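Local structure of calreticulin, putative (Trypanosoma cruzi, 5HCF) at residues Q79-G84 against V215-S220; G85-L90 against G110-G115. The protein probably acts as a lectin-like chaperone of the endoplasmic reticulum, its legume-lectin-fold globular domain recognising glycans on newly made glycoproteins and perhaps peptides too. All coordinates share one frame; numbering follows the deposited sequence.

Interaction 1 (Q79-G84 against V215-S220); sequences QDLKCG and VWQVES
Gly84 and Gln217 form a single backbone bridge (CA to CA 4.0 Å), and Val218 N donates to Cys83 O (2.9 Å) where strand 208-217 gives way to loop. Beyond the bridge the backbones diverge, and the Glu219 carboxylate takes over the pairing. Glu219, bent at chi2 (80°), brings OE1 to two successive amides: Cys83 N donates to Glu219 OE1 at 2.8 Å in a nearly straight bond on the syn side, whereas Lys82 N reaches the same oxygen from above the carboxylate plane. Two N-H groups on one oxygen should stabilise its negative charge. Gln79 NE2 donates to Glu219 O at 2.9 Å and 172°, with the acceptor in the plane of the Gln79 amide; Gln79 NE2 also bonds Ser222 OG. CD1 of Leu81 comes within 3.3 Å of Glu219 O. Cys83 CB packs on Val218 CG2 (3.6 Å), and Cys83 SG lies at the edge of the Trp216 indole, 87° off the five-membered ring normal, a sulfur-aromatic contact. Here two antiparallel neighbours in one sheet of the legume-lectin beta sandwich part; on its far side strand 208-217 pairs with strand 50-62, and the Val215 and Gln217 side chains touch Leu45 in the other sheet.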
loop_
_atom_site.group_PDB
_atom_site.type_symbol
_atom_site.label_atom_id
_atom_site.label_comp_id
_atom_site.label_asym_id
_atom_site.label_seq_id
_atom_site.Cartn_x
_atom_site.Cartn_y
_atom_site.Cartn_z
ATOM N N GLN A 79 -2.866 -11.150 14.436
ATOM C CA GLN A 79 -2.931 -10.858 15.866
ATOM C C GLN A 79 -4.320 -10.541 16.432
ATOM O O GLN A 79 -4.451 -10.351 17.641
ATOM C CB GLN A 79 -1.982 -9.704 16.198
ATOM C CG GLN A 79 -2.403 -8.369 15.640
ATOM C CD GLN A 79 -1.748 -8.082 14.302
ATOM O OE1 GLN A 79 -1.569 -8.980 13.479
ATOM N NE2 GLN A 79 -1.377 -6.828 14.083
ATOM N N ASP A 80 -5.342 -10.484 15.577
ATOM C CA ASP A 80 -6.655 -9.950 15.966
ATOM C C ASP A 80 -6.550 -8.445 16.090
ATOM O O ASP A 80 -6.595 -7.885 17.182
ATOM C CB ASP A 80 -7.170 -10.551 17.281
ATOM C CG ASP A 80 -7.715 -11.952 17.111
ATOM O OD1 ASP A 80 -8.365 -12.212 16.075
ATOM O OD2 ASP A 80 -7.504 -12.790 18.019
ATOM N N LEU A 81 -6.417 -7.795 14.946
ATOM C CA LEU A 81 -6.243 -6.360 14.919
ATOM C C LEU A 81 -7.573 -5.683 15.221
ATOM O O LEU A 81 -8.603 -6.064 14.672
ATOM C CB LEU A 81 -5.701 -5.922 13.554
ATOM C CG LEU A 81 -5.373 -4.446 13.334
ATOM C CD1 LEU A 81 -4.230 -4.011 14.232
ATOM C CD2 LEU A 81 -5.034 -4.201 11.877
ATOM N N LYS A 82 -7.549 -4.709 16.127
ATOM C CA LYS A 82 -8.715 -3.865 16.380
ATOM C C LYS A 82 -8.432 -2.440 15.920
ATOM O O LYS A 82 -9.274 -1.815 15.279
ATOM C CB LYS A 82 -9.119 -3.880 17.858
ATOM C CG LYS A 82 -9.568 -5.241 18.353
ATOM C CD LYS A 82 -10.831 -5.654 17.609
ATOM C CE LYS A 82 -11.407 -6.961 18.114
ATOM N NZ LYS A 82 -12.611 -6.694 18.952
ATOM N N CYS A 83 -7.241 -1.937 16.225
ATOM C CA CYS A 83 -6.816 -0.639 15.712
ATOM C C CYS A 83 -5.365 -0.716 15.240
ATOM O O CYS A 83 -4.457 -0.974 16.032
ATOM C CB CYS A 83 -6.980 0.461 16.770
ATOM S SG CYS A 83 -6.598 2.142 16.167
ATOM N N GLY A 84 -5.158 -0.517 13.942
ATOM C CA GLY A 84 -3.815 -0.441 13.397
ATOM C C GLY A 84 -3.759 -0.352 11.884
ATOM O O GLY A 84 -4.662 -0.808 11.187
ATOM N N VAL A 215 3.131 3.484 10.081
ATOM C CA VAL A 215 1.836 3.084 10.627
ATOM C C VAL A 215 1.802 3.140 12.146
ATOM O O VAL A 215 2.837 3.084 12.805
ATOM C CB VAL A 215 1.446 1.652 10.194
ATOM C CG1 VAL A 215 1.390 1.551 8.689
ATOM C CG2 VAL A 215 2.419 0.635 10.767
ATOM N N TRP A 216 0.595 3.257 12.688
ATOM C CA TRP A 216 0.354 3.125 14.117
ATOM C C TRP A 216 -0.379 1.817 14.377
ATOM O O TRP A 216 -1.309 1.471 13.652
ATOM C CB TRP A 216 -0.456 4.316 14.645
ATOM C CG TRP A 216 -1.207 4.039 15.920
ATOM C CD1 TRP A 216 -2.512 3.651 16.037
ATOM C CD2 TRP A 216 -0.694 4.122 17.255
ATOM N NE1 TRP A 216 -2.844 3.494 17.360
ATOM C CE2 TRP A 216 -1.745 3.775 18.130
ATOM C CE3 TRP A 216 0.551 4.458 17.796
ATOM C CZ2 TRP A 216 -1.589 3.755 19.514
ATOM C CZ3 TRP A 216 0.704 4.437 19.170
ATOM C CH2 TRP A 216 -0.360 4.087 20.013
ATOM N N GLN A 217 0.054 1.082 15.399
ATOM C CA GLN A 217 -0.606 -0.165 15.773
ATOM C C GLN A 217 -0.834 -0.281 17.274
ATOM O O GLN A 217 0.101 -0.154 18.066
ATOM C CB GLN A 217 0.190 -1.385 15.300
ATOM C CG GLN A 217 -0.015 -1.760 13.843
ATOM C CD GLN A 217 0.463 -3.171 13.548
ATOM O OE1 GLN A 217 1.650 -3.463 13.612
ATOM N NE2 GLN A 217 -0.472 -4.058 13.250
ATOM N N VAL A 218 -2.087 -0.524 17.653
ATOM C CA VAL A 218 -2.421 -0.850 19.033
ATOM C C VAL A 218 -2.081 -2.313 19.290
ATOM O O VAL A 218 -1.233 -2.625 20.127
ATOM C CB VAL A 218 -3.905 -0.616 19.353
ATOM C CG1 VAL A 218 -4.198 -1.047 20.786
ATOM C CG2 VAL A 218 -4.278 0.848 19.140
ATOM N N GLU A 219 -2.758 -3.208 18.574
ATOM C CA GLU A 219 -2.431 -4.631 18.612
ATOM C C GLU A 219 -1.449 -4.946 17.489
ATOM O O GLU A 219 -1.827 -4.980 16.315
ATOM C CB GLU A 219 -3.690 -5.494 18.480
ATOM C CG GLU A 219 -4.804 -5.150 19.474
ATOM C CD GLU A 219 -5.634 -3.931 19.058
ATOM O OE1 GLU A 219 -5.558 -3.511 17.882
ATOM O OE2 GLU A 219 -6.368 -3.393 19.911
ATOM N N SER A 220 -0.186 -5.159 17.845
ATOM C CA SER A 220 0.849 -5.374 16.841
ATOM C C SER A 220 0.933 -6.837 16.415
ATOM O O SER A 220 0.172 -7.675 16.896
ATOM C CB SER A 220 2.204 -4.890 17.365
ATOM O OG SER A 220 3.150 -4.798 16.314
#

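Interaction 2 (G85-L90 against G110-G115); sequences GGYIKL and GPDRCG
The Tyr87 ring turns its edge to strand 107-114: Pro111 O lies in the ring plane, 3.6 Å from Tyr87 CD2, and the Asp112 carboxylate carbon CG is 3.8 Å from Tyr87 CE2. Ring and carboxylate planes are 62° apart, while the two side chains run side by side in the same direction, so their contact is lateral and not a stack. Tyr87 CG sits between its own N and carbonyl carbon; this chi1 of 51° turns the ring back beside Gly85, with its CD2/CE2 edge toward Asp112. Tyr87 CB rests on Gly110 CA at 3.4 Å; Gly110, having no CB, lets the backbones come this close, its CA 3.6 Å from Tyr87 CA. Asp112 OD1 approaches Gly85 CA (3.5 Å), and OD2 is hydrogen-bonded to His121, whose ring also meets Tyr87 edge-to-face. The backbones are joined by Gly86 N donating to Pro111 O at 2.8 Å, beside the antiparallel non-hydrogen-bonded pair Gly85-Asp112. The Pro111 ring packs against the Gly86 carbonyl, with CD 3.1 Å from Gly86 O. Strand 83-91 lies between strands 107-114 and 208-217, with Gly85 bonded through its backbone to Trp216; Pro111 and Ile88 reach Phe73 of strand 69-76 in the opposing sheet of the sandwich.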
loop_
_atom_site.group_PDB
_atom_site.type_symbol
_atom_site.label_atom_id
_atom_site.label_comp_id
_atom_site.label_asym_id
_atom_site.label_seq_id
_atom_site.Cartn_x
_atom_site.Cartn_y
_atom_site.Cartn_z
ATOM N N GLY A 85 -2.677 0.221 11.372
ATOM C CA GLY A 85 -2.518 0.393 9.941
ATOM C C GLY A 85 -1.705 -0.720 9.309
ATOM O O GLY A 85 -0.917 -1.388 9.980
ATOM N N GLY A 86 -1.896 -0.917 8.009
ATOM C CA GLY A 86 -1.134 -1.900 7.261
ATOM C C GLY A 86 -0.891 -1.407 5.849
ATOM O O GLY A 86 -0.868 -2.185 4.895
ATOM N N TYR A 87 -0.699 -0.098 5.724
ATOM C CA TYR A 87 -0.511 0.528 4.424
ATOM C C TYR A 87 0.932 0.983 4.228
ATOM O O TYR A 87 1.643 1.259 5.196
ATOM C CB TYR A 87 -1.455 1.719 4.277
ATOM C CG TYR A 87 -1.391 2.685 5.440
ATOM C CD1 TYR A 87 -0.437 3.701 5.477
ATOM C CD2 TYR A 87 -2.277 2.580 6.506
ATOM C CE1 TYR A 87 -0.372 4.588 6.545
ATOM C CE2 TYR A 87 -2.220 3.461 7.574
ATOM C CZ TYR A 87 -1.268 4.462 7.588
ATOM O OH TYR A 87 -1.216 5.335 8.649
ATOM N N ILE A 88 1.354 1.073 2.969
ATOM C CA ILE A 88 2.696 1.542 2.637
ATOM C C ILE A 88 2.635 2.894 1.934
ATOM O O ILE A 88 1.561 3.339 1.513
ATOM C CB ILE A 88 3.448 0.549 1.728
ATOM C CG1 ILE A 88 2.870 0.591 0.309
ATOM C CG2 ILE A 88 3.391 -0.855 2.308
ATOM C CD1 ILE A 88 3.650 -0.217 -0.705
ATOM N N LYS A 89 3.791 3.543 1.811
ATOM C CA LYS A 89 3.887 4.829 1.130
ATOM C C LYS A 89 4.988 4.825 0.076
ATOM O O LYS A 89 6.037 4.206 0.262
ATOM C CB LYS A 89 4.149 5.952 2.137
ATOM C CG LYS A 89 3.028 6.179 3.148
ATOM C CD LYS A 89 3.402 7.299 4.105
ATOM C CE LYS A 89 2.211 7.778 4.901
ATOM N NZ LYS A 89 2.584 8.890 5.815
ATOM N N LEU A 90 4.749 5.532 -1.023
ATOM C CA LEU A 90 5.773 5.736 -2.040
ATOM C C LEU A 90 6.149 7.217 -2.052
ATOM O O LEU A 90 5.285 8.079 -2.212
ATOM C CB LEU A 90 5.280 5.277 -3.416
ATOM C CG LEU A 90 4.678 3.867 -3.472
ATOM C CD1 LEU A 90 4.203 3.536 -4.875
ATOM C CD2 LEU A 90 5.677 2.832 -2.990
ATOM N N GLY A 110 -2.985 1.001 1.186
ATOM C CA GLY A 110 -3.106 -0.211 1.979
ATOM C C GLY A 110 -4.238 -0.176 2.989
ATOM O O GLY A 110 -4.911 0.845 3.136
ATOM N N PRO A 111 -4.455 -1.297 3.697
ATOM C CA PRO A 111 -5.544 -1.428 4.672
ATOM C C PRO A 111 -5.315 -0.611 5.938
ATOM O O PRO A 111 -4.174 -0.447 6.371
ATOM C CB PRO A 111 -5.549 -2.928 4.984
ATOM C CG PRO A 111 -4.136 -3.347 4.763
ATOM C CD PRO A 111 -3.682 -2.546 3.571
ATOM N N ASP A 112 -6.399 -0.114 6.526
ATOM C CA ASP A 112 -6.324 0.642 7.772
ATOM C C ASP A 112 -7.606 0.413 8.557
ATOM O O ASP A 112 -8.700 0.475 8.007
ATOM C CB ASP A 112 -6.106 2.136 7.504
ATOM C CG ASP A 112 -5.817 2.924 8.774
ATOM O OD1 ASP A 112 -5.507 2.304 9.816
ATOM O OD2 ASP A 112 -5.895 4.169 8.728
ATOM N N ARG A 113 -7.467 0.117 9.843
ATOM C CA ARG A 113 -8.630 -0.163 10.675
ATOM C C ARG A 113 -8.446 0.307 12.116
ATOM O O ARG A 113 -7.350 0.223 12.685
ATOM C CB ARG A 113 -8.929 -1.666 10.650
ATOM C CG ARG A 113 -10.015 -2.122 11.613
ATOM C CD ARG A 113 -9.484 -3.171 12.580
ATOM N NE ARG A 113 -9.244 -4.461 11.931
ATOM C CZ ARG A 113 -9.989 -5.549 12.117
ATOM N NH1 ARG A 113 -11.033 -5.516 12.939
ATOM N NH2 ARG A 113 -9.684 -6.678 11.486
ATOM N N CYS A 114 -9.535 0.800 12.699
ATOM C CA CYS A 114 -9.555 1.220 14.091
ATOM C C CYS A 114 -11.002 1.218 14.574
ATOM O O CYS A 114 -11.793 2.083 14.194
ATOM C CB CYS A 114 -8.921 2.602 14.253
ATOM S SG CYS A 114 -8.437 3.011 15.940
ATOM N N GLY A 115 -11.348 0.248 15.411
ATOM C CA GLY A 115 -12.721 0.083 15.849
ATOM C C GLY A 115 -13.604 -0.385 14.710
ATOM O O GLY A 115 -13.228 -1.272 13.944
#

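How the interactions relate
Both interactions use strand 83-91, and segments 79-84 and 85-90 follow one another directly in the chain. In interaction 1 the loop 79-82 and the first strand residues, Cys83 and Gly84, meet the end of strand 208-217 and the loop after it; in interaction 2 residues 85-87 meet strand 107-114. Their centres lie 10 Å apart. A disulfide joins them, with Cys83 SG 2.0 Å from Cys114 SG, and a probable hydrogen bond links Gly84 N to Arg113 O at 2.6 Å. The side chains of Trp216 and Asp112 each lie near a bound acetic acid (about 4 Å and 3 Å), probably from the crystallisation liquor. As calreticulins bind glycans on this concave sheet, near the disulfide, both contacts probably border the sugar-binding face.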